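Local coordinates for protein putative hydrolase (Agrobacterium vitis, PDB 3LLC) that probably hydrolyses acyl esters and thioesters, such as palmitoyl groups on protein cysteines, as an alpha/beta hydrolase, at residues 28-33 against 57-62; 240-245 against 255-260. One frame throughout, in Å; residues are numbered along the deposited sequence. Where two conformers were deposited one is given.

Contact 1: 28-33 against 57-62; sequences LVRAPA and EMDDLA
Arg30 and Asp59 form a side-on, two-pronged salt bridge between strand 23-30 and helix 53-65 of an alpha/beta hydrolase fold. The guanidinium offers NE and NH2, and each carboxylate oxygen takes one N-H. Arg30 NE donates to Asp59 OD1 at 3.0 Å, and the bond is nearly straight at 172°. Arg30 NH2 donates to Asp59 OD2 at 2.8 Å and uses that oxygen's syn lone pair. The two flat groups are not coplanar; their planes lie 41° apart. NE reaches OD1 from above the carboxylate plane, while OD1 itself stays in the guanidinium plane. A water adds a further partner on the acid: it donates to Asp59 OD1 at 2.8 Å and, weakly, to Leu28 O at 3.4 Å.

The arginine chain leaves the strand extended, with CG anti to the backbone N (chi1 -175°). It bends at chi3, and this turns the NE and NH2 edge to the helix. Asp59 is buried, so the paired bonds would help offset its charge. Strand 68-72 lies next to both partners: the backbone of Arg30 is hydrogen-bonded to Ala69, and the Asp59 side chain touches Ala69. The third nitrogen of the guanidinium, Arg30 NH1, makes a weak hydrogen bond to the backbone O of Arg7.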
loop_
_atom_site.group_PDB
_atom_site.type_symbol
_atom_site.label_atom_id
_atom_site.label_comp_id
_atom_site.label_asym_id
_atom_site.label_seq_id
_atom_site.Cartn_x
_atom_site.Cartn_y
_atom_site.Cartn_z
ATOM N N LEU A 28 -11.365 -6.803 -7.707
ATOM C CA LEU A 28 -11.349 -7.010 -9.155
ATOM C C LEU A 28 -10.084 -7.835 -9.465
ATOM O O LEU A 28 -8.968 -7.390 -9.153
ATOM C CB LEU A 28 -11.287 -5.655 -9.878
ATOM C CG LEU A 28 -12.537 -4.751 -9.773
ATOM C CD1 LEU A 28 -12.238 -3.332 -10.282
ATOM C CD2 LEU A 28 -13.766 -5.385 -10.513
ATOM N N VAL A 29 -10.258 -8.997 -10.085
ATOM C CA VAL A 29 -9.169 -9.970 -10.272
ATOM C C VAL A 29 -9.082 -10.495 -11.705
ATOM O O VAL A 29 -10.102 -10.762 -12.373
ATOM C CB VAL A 29 -9.324 -11.189 -9.332
ATOM C CG1 VAL A 29 -10.414 -12.131 -9.834
ATOM C CG2 VAL A 29 -8.015 -11.941 -9.224
ATOM N N ARG A 30 -7.848 -10.612 -12.188
ATOM C CA ARG A 30 -7.541 -11.172 -13.484
ATOM C C ARG A 30 -6.625 -12.376 -13.232
ATOM O O ARG A 30 -5.561 -12.222 -12.640
ATOM C CB ARG A 30 -6.825 -10.099 -14.310
ATOM C CG ARG A 30 -6.520 -10.449 -15.717
ATOM C CD ARG A 30 -5.653 -9.376 -16.363
ATOM N NE ARG A 30 -6.325 -8.083 -16.484
ATOM C CZ ARG A 30 -7.088 -7.707 -17.511
ATOM N NH1 ARG A 30 -7.366 -8.541 -18.509
ATOM N NH2 ARG A 30 -7.624 -6.497 -17.530
ATOM N N ALA A 31 -7.041 -13.569 -13.652
ATOM C CA ALA A 31 -6.195 -14.768 -13.501
ATOM C C ALA A 31 -4.950 -14.695 -14.406
ATOM O O ALA A 31 -5.014 -14.168 -15.516
ATOM C CB ALA A 31 -7.005 -16.055 -13.806
ATOM N N PRO A 32 -3.813 -15.248 -13.943
ATOM C CA PRO A 32 -2.681 -15.427 -14.860
ATOM C C PRO A 32 -2.994 -16.412 -15.988
ATOM O O PRO A 32 -3.844 -17.290 -15.822
ATOM C CB PRO A 32 -1.568 -15.955 -13.946
ATOM C CG PRO A 32 -2.278 -16.626 -12.836
ATOM C CD PRO A 32 -3.559 -15.855 -12.624
ATOM N N ALA A 33 -2.344 -16.248 -17.144
ATOM C CA ALA A 33 -2.594 -17.126 -18.291
ATOM C C ALA A 33 -2.156 -18.565 -17.980
ATOM O O ALA A 33 -2.674 -19.502 -18.558
ATOM C CB ALA A 33 -1.884 -16.617 -19.534
ATOM N N GLU A 57 -3.054 1.031 -14.613
ATOM C CA GLU A 57 -1.831 0.784 -15.373
ATOM C C GLU A 57 -1.162 -0.533 -14.975
ATOM O O GLU A 57 -0.676 -1.269 -15.861
ATOM C CB GLU A 57 -0.841 1.956 -15.266
ATOM C CG GLU A 57 -1.318 3.196 -16.072
ATOM C CD GLU A 57 -1.201 3.082 -17.579
ATOM O OE1 GLU A 57 -0.503 2.190 -18.125
ATOM O OE2 GLU A 57 -1.790 3.942 -18.262
HETATM N N MSE A 58 -1.143 -0.808 -13.680
HETATM C CA MSE A 58 -0.608 -2.110 -13.153
HETATM C C MSE A 58 -1.408 -3.253 -13.780
HETATM O O MSE A 58 -0.835 -4.168 -14.330
HETATM C CB MSE A 58 -0.706 -2.208 -11.632
HETATM C CG MSE A 58 0.007 -3.458 -11.030
HETATM SE SE MSE A 58 -0.653 -4.048 -9.360
HETATM C CE MSE A 58 -2.345 -4.720 -10.043
ATOM N N ASP A 59 -2.731 -3.192 -13.694
ATOM C CA ASP A 59 -3.599 -4.190 -14.333
ATOM C C ASP A 59 -3.358 -4.359 -15.847
ATOM O O ASP A 59 -3.319 -5.501 -16.348
ATOM C CB ASP A 59 -5.063 -3.866 -14.085
ATOM C CG ASP A 59 -6.005 -4.840 -14.805
ATOM O OD1 ASP A 59 -6.197 -5.971 -14.306
ATOM O OD2 ASP A 59 -6.533 -4.485 -15.877
ATOM N N ASP A 60 -3.210 -3.236 -16.577
ATOM C CA ASP A 60 -2.977 -3.259 -18.016
ATOM C C ASP A 60 -1.638 -3.943 -18.361
ATOM O O ASP A 60 -1.580 -4.782 -19.274
ATOM C CB ASP A 60 -2.993 -1.842 -18.598
ATOM C CG ASP A 60 -2.792 -1.827 -20.088
ATOM O OD1 ASP A 60 -3.757 -2.118 -20.812
ATOM O OD2 ASP A 60 -1.661 -1.553 -20.533
ATOM N N LEU A 61 -0.589 -3.603 -17.617
ATOM C CA LEU A 61 0.724 -4.244 -17.802
ATOM C C LEU A 61 0.621 -5.773 -17.574
ATOM O O LEU A 61 1.062 -6.578 -18.409
ATOM C CB LEU A 61 1.745 -3.663 -16.863
ATOM C CG LEU A 61 3.115 -4.362 -16.996
ATOM C CD1 LEU A 61 3.819 -4.045 -18.367
ATOM C CD2 LEU A 61 3.956 -4.020 -15.824
ATOM N N ALA A 62 0.012 -6.155 -16.453
ATOM C CA ALA A 62 -0.233 -7.570 -16.148
ATOM C C ALA A 62 -0.963 -8.305 -17.270
ATOM O O ALA A 62 -0.512 -9.377 -17.719
ATOM C CB ALA A 62 -0.973 -7.715 -14.791
HETATM O O HOH W 1 -7.160 -6.088 -11.672
#

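Contact 2: 240-245 against 255-260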
loop_
_atom_site.group_PDB
_atom_site.type_symbol
_atom_site.label_atom_id
_atom_site.label_comp_id
_atom_site.label_asym_id
_atom_site.label_seq_id
_atom_site.Cartn_x
_atom_site.Cartn_y
_atom_site.Cartn_z
ATOM N N THR A 240 15.089 4.709 -7.007
ATOM C CA THR A 240 15.105 5.596 -8.137
ATOM C C THR A 240 14.487 6.924 -7.638
ATOM O O THR A 240 13.279 6.968 -7.326
ATOM C CB THR A 240 14.305 5.036 -9.315
ATOM O OG1 THR A 240 14.874 3.778 -9.766
ATOM C CG2 THR A 240 14.318 6.074 -10.550
ATOM N N LEU A 241 15.309 7.974 -7.616
ATOM C CA LEU A 241 14.905 9.333 -7.214
ATOM C C LEU A 241 14.692 10.184 -8.490
ATOM O O LEU A 241 15.561 10.284 -9.358
ATOM C CB LEU A 241 15.959 9.978 -6.326
ATOM C CG LEU A 241 16.057 9.478 -4.872
ATOM C CD1 LEU A 241 17.427 9.874 -4.212
ATOM C CD2 LEU A 241 14.846 9.915 -3.981
ATOM N N VAL A 242 13.498 10.752 -8.608
ATOM C CA VAL A 242 13.110 11.512 -9.786
ATOM C C VAL A 242 13.042 13.004 -9.323
ATOM O O VAL A 242 12.141 13.346 -8.541
ATOM C CB VAL A 242 11.752 11.016 -10.301
ATOM C CG1 VAL A 242 11.332 11.820 -11.568
ATOM C CG2 VAL A 242 11.782 9.486 -10.606
ATOM N N ARG A 243 13.948 13.836 -9.806
ATOM C CA ARG A 243 14.153 15.191 -9.272
ATOM C C ARG A 243 12.834 16.016 -9.240
ATOM O O ARG A 243 12.543 16.644 -8.220
ATOM C CB ARG A 243 15.185 15.953 -10.042
ATOM C CG ARG A 243 15.384 17.423 -9.650
ATOM C CD ARG A 243 15.770 17.607 -8.231
ATOM N NE ARG A 243 15.883 19.038 -7.895
ATOM C CZ ARG A 243 14.901 19.780 -7.366
ATOM N NH1 ARG A 243 13.676 19.256 -7.095
ATOM N NH2 ARG A 243 15.142 21.058 -7.114
ATOM N N ASP A 244 12.085 16.002 -10.339
ATOM C CA ASP A 244 10.853 16.820 -10.464
ATOM C C ASP A 244 9.552 16.062 -10.195
ATOM O O ASP A 244 8.458 16.594 -10.420
ATOM C CB ASP A 244 10.798 17.567 -11.813
ATOM C CG ASP A 244 10.695 16.641 -13.045
ATOM O OD1 ASP A 244 10.484 15.431 -12.887
ATOM O OD2 ASP A 244 10.880 17.145 -14.181
ATOM N N GLY A 245 9.630 14.845 -9.685
ATOM C CA GLY A 245 8.448 14.065 -9.381
ATOM C C GLY A 245 7.694 14.521 -8.132
ATOM O O GLY A 245 8.315 14.936 -7.150
ATOM N N ILE A 255 4.672 6.726 -15.178
ATOM C CA ILE A 255 3.995 5.448 -15.448
ATOM C C ILE A 255 4.936 4.490 -16.202
ATOM O O ILE A 255 4.997 3.307 -15.821
ATOM C CB ILE A 255 2.687 5.693 -16.216
ATOM C CG1 ILE A 255 1.666 6.428 -15.323
ATOM C CG2 ILE A 255 2.040 4.365 -16.749
ATOM C CD1 ILE A 255 1.327 5.781 -14.005
ATOM N N ASP A 256 5.703 5.010 -17.182
ATOM C CA ASP A 256 6.709 4.213 -17.899
ATOM C C ASP A 256 7.739 3.626 -16.925
ATOM O O ASP A 256 8.069 2.440 -17.017
ATOM C CB ASP A 256 7.435 5.028 -18.967
ATOM C CG ASP A 256 6.562 5.349 -20.181
ATOM O OD1 ASP A 256 5.455 4.808 -20.313
ATOM O OD2 ASP A 256 7.009 6.142 -21.016
ATOM N N ARG A 257 8.260 4.450 -15.989
ATOM C CA ARG A 257 9.216 3.934 -14.982
ATOM C C ARG A 257 8.585 2.871 -14.080
ATOM O O ARG A 257 9.218 1.860 -13.756
ATOM C CB ARG A 257 9.820 5.056 -14.101
ATOM C CG ARG A 257 11.037 5.743 -14.706
ATOM C CD ARG A 257 11.610 6.828 -13.743
ATOM N NE ARG A 257 10.732 7.999 -13.727
ATOM C CZ ARG A 257 10.782 9.008 -14.584
ATOM N NH1 ARG A 257 11.724 9.069 -15.524
ATOM N NH2 ARG A 257 9.879 9.995 -14.495
HETATM N N MSE A 258 7.349 3.095 -13.643
HETATM C CA MSE A 258 6.678 2.127 -12.766
HETATM C C MSE A 258 6.425 0.799 -13.517
HETATM O O MSE A 258 6.627 -0.287 -12.962
HETATM C CB MSE A 258 5.326 2.672 -12.282
HETATM C CG MSE A 258 4.635 1.750 -11.299
HETATM SE SE MSE A 258 2.784 2.330 -10.880
HETATM C CE MSE A 258 1.995 1.860 -12.458
ATOM N N ARG A 259 5.940 0.882 -14.743
ATOM C CA ARG A 259 5.664 -0.339 -15.540
ATOM C C ARG A 259 6.974 -1.118 -15.811
ATOM O O ARG A 259 7.015 -2.354 -15.730
ATOM C CB ARG A 259 4.957 0.014 -16.846
ATOM C CG ARG A 259 3.483 0.378 -16.645
ATOM C CD ARG A 259 2.867 0.857 -17.962
ATOM N NE ARG A 259 2.843 -0.165 -19.012
ATOM C CZ ARG A 259 1.747 -0.772 -19.483
ATOM N NH1 ARG A 259 0.543 -0.477 -19.026
ATOM N NH2 ARG A 259 1.843 -1.663 -20.457
ATOM N N ASN A 260 8.053 -0.395 -16.087
ATOM C CA ASN A 260 9.342 -1.045 -16.308
ATOM C C ASN A 260 9.860 -1.729 -15.015
ATOM O O ASN A 260 10.451 -2.818 -15.088
ATOM C CB ASN A 260 10.367 -0.063 -16.872
ATOM C CG ASN A 260 10.126 0.258 -18.357
ATOM O OD1 ASN A 260 9.493 -0.504 -19.080
ATOM N ND2 ASN A 260 10.652 1.385 -18.807
#
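Val242 and Arg257 meet by van der Waals contact between the edge strand 237-242 and helix 252-266. The contact packs the last strand of the main sheet of the alpha/beta hydrolase fold against the C-terminal helix that follows it in the chain. The two side chains point at each other, one from the strand and one from the helix. Both valine methyls take part. Val242 CG2 lies 3.6 Å from Arg257 NE and also touches Arg257 CD. Val242 CG1 sits over one face of the guanidinium, 3.7 Å from Arg257 NH2. The valine torsion explains this split: CG1 is anti to the backbone N (chi1 -180°), while CG2 is anti to the carbonyl carbon. One branch thus reaches the outer part of the guanidinium and the other reaches its root. A looser touch comes from Thr240, whose CG2 is 4.3 Å from Arg257 CD.

No hydrogen bond crosses between the two segments. The polar end of Arg257 is held within its own helix. NH2 makes a hydrogen bond to Gln253 OE1 and a salt bridge to Asp254 OD1. The bend at chi3 (-74°) turns the guanidinium aside from the line of the chain. These bonds help fix the flat group while the valine methyls pack on it. Thr240 OG1 is bonded to His210 NE2, and the methyl CG2 is the branch that meets Arg257.

A backbone bond, Gly245 N to Val242 O at 3.1 Å, closes a type I turn from Val242 to Gly245. Asp244 on this turn forms a salt bridge with Arg251.

The contact lies at the surface. Strand 237-242 ends one side of the main sheet and pairs with strand 209-214, whose Leu212 touches both Thr240 and Arg257. Across helix 252-266, Ile255, Met258 and Arg259 pack against helix 53-65.

Contact 1 precedes contact 2 along the chain, and their centres are 21 Å apart. Both join a helix to the same mixed sheet. Contact 1 uses strand 23-30, second from one edge; contact 2 uses strand 237-242, the opposite edge. Their helices, 53-65 and 252-266, touch directly. Arg259 NH1 forms salt bridges with Asp60 OD2 at 2.9 Å and Glu57 OE1 at 3.0 Å, and Leu61 packs on Arg259 and Ile255 on Glu57. An early and a late helix of the chain are thus joined, and each also meets the sheet. The loop between strand 237-242 and helix 252-266 carries His247, the probable histidine of a Ser-His-Asp triad with Ser114 and Asp217.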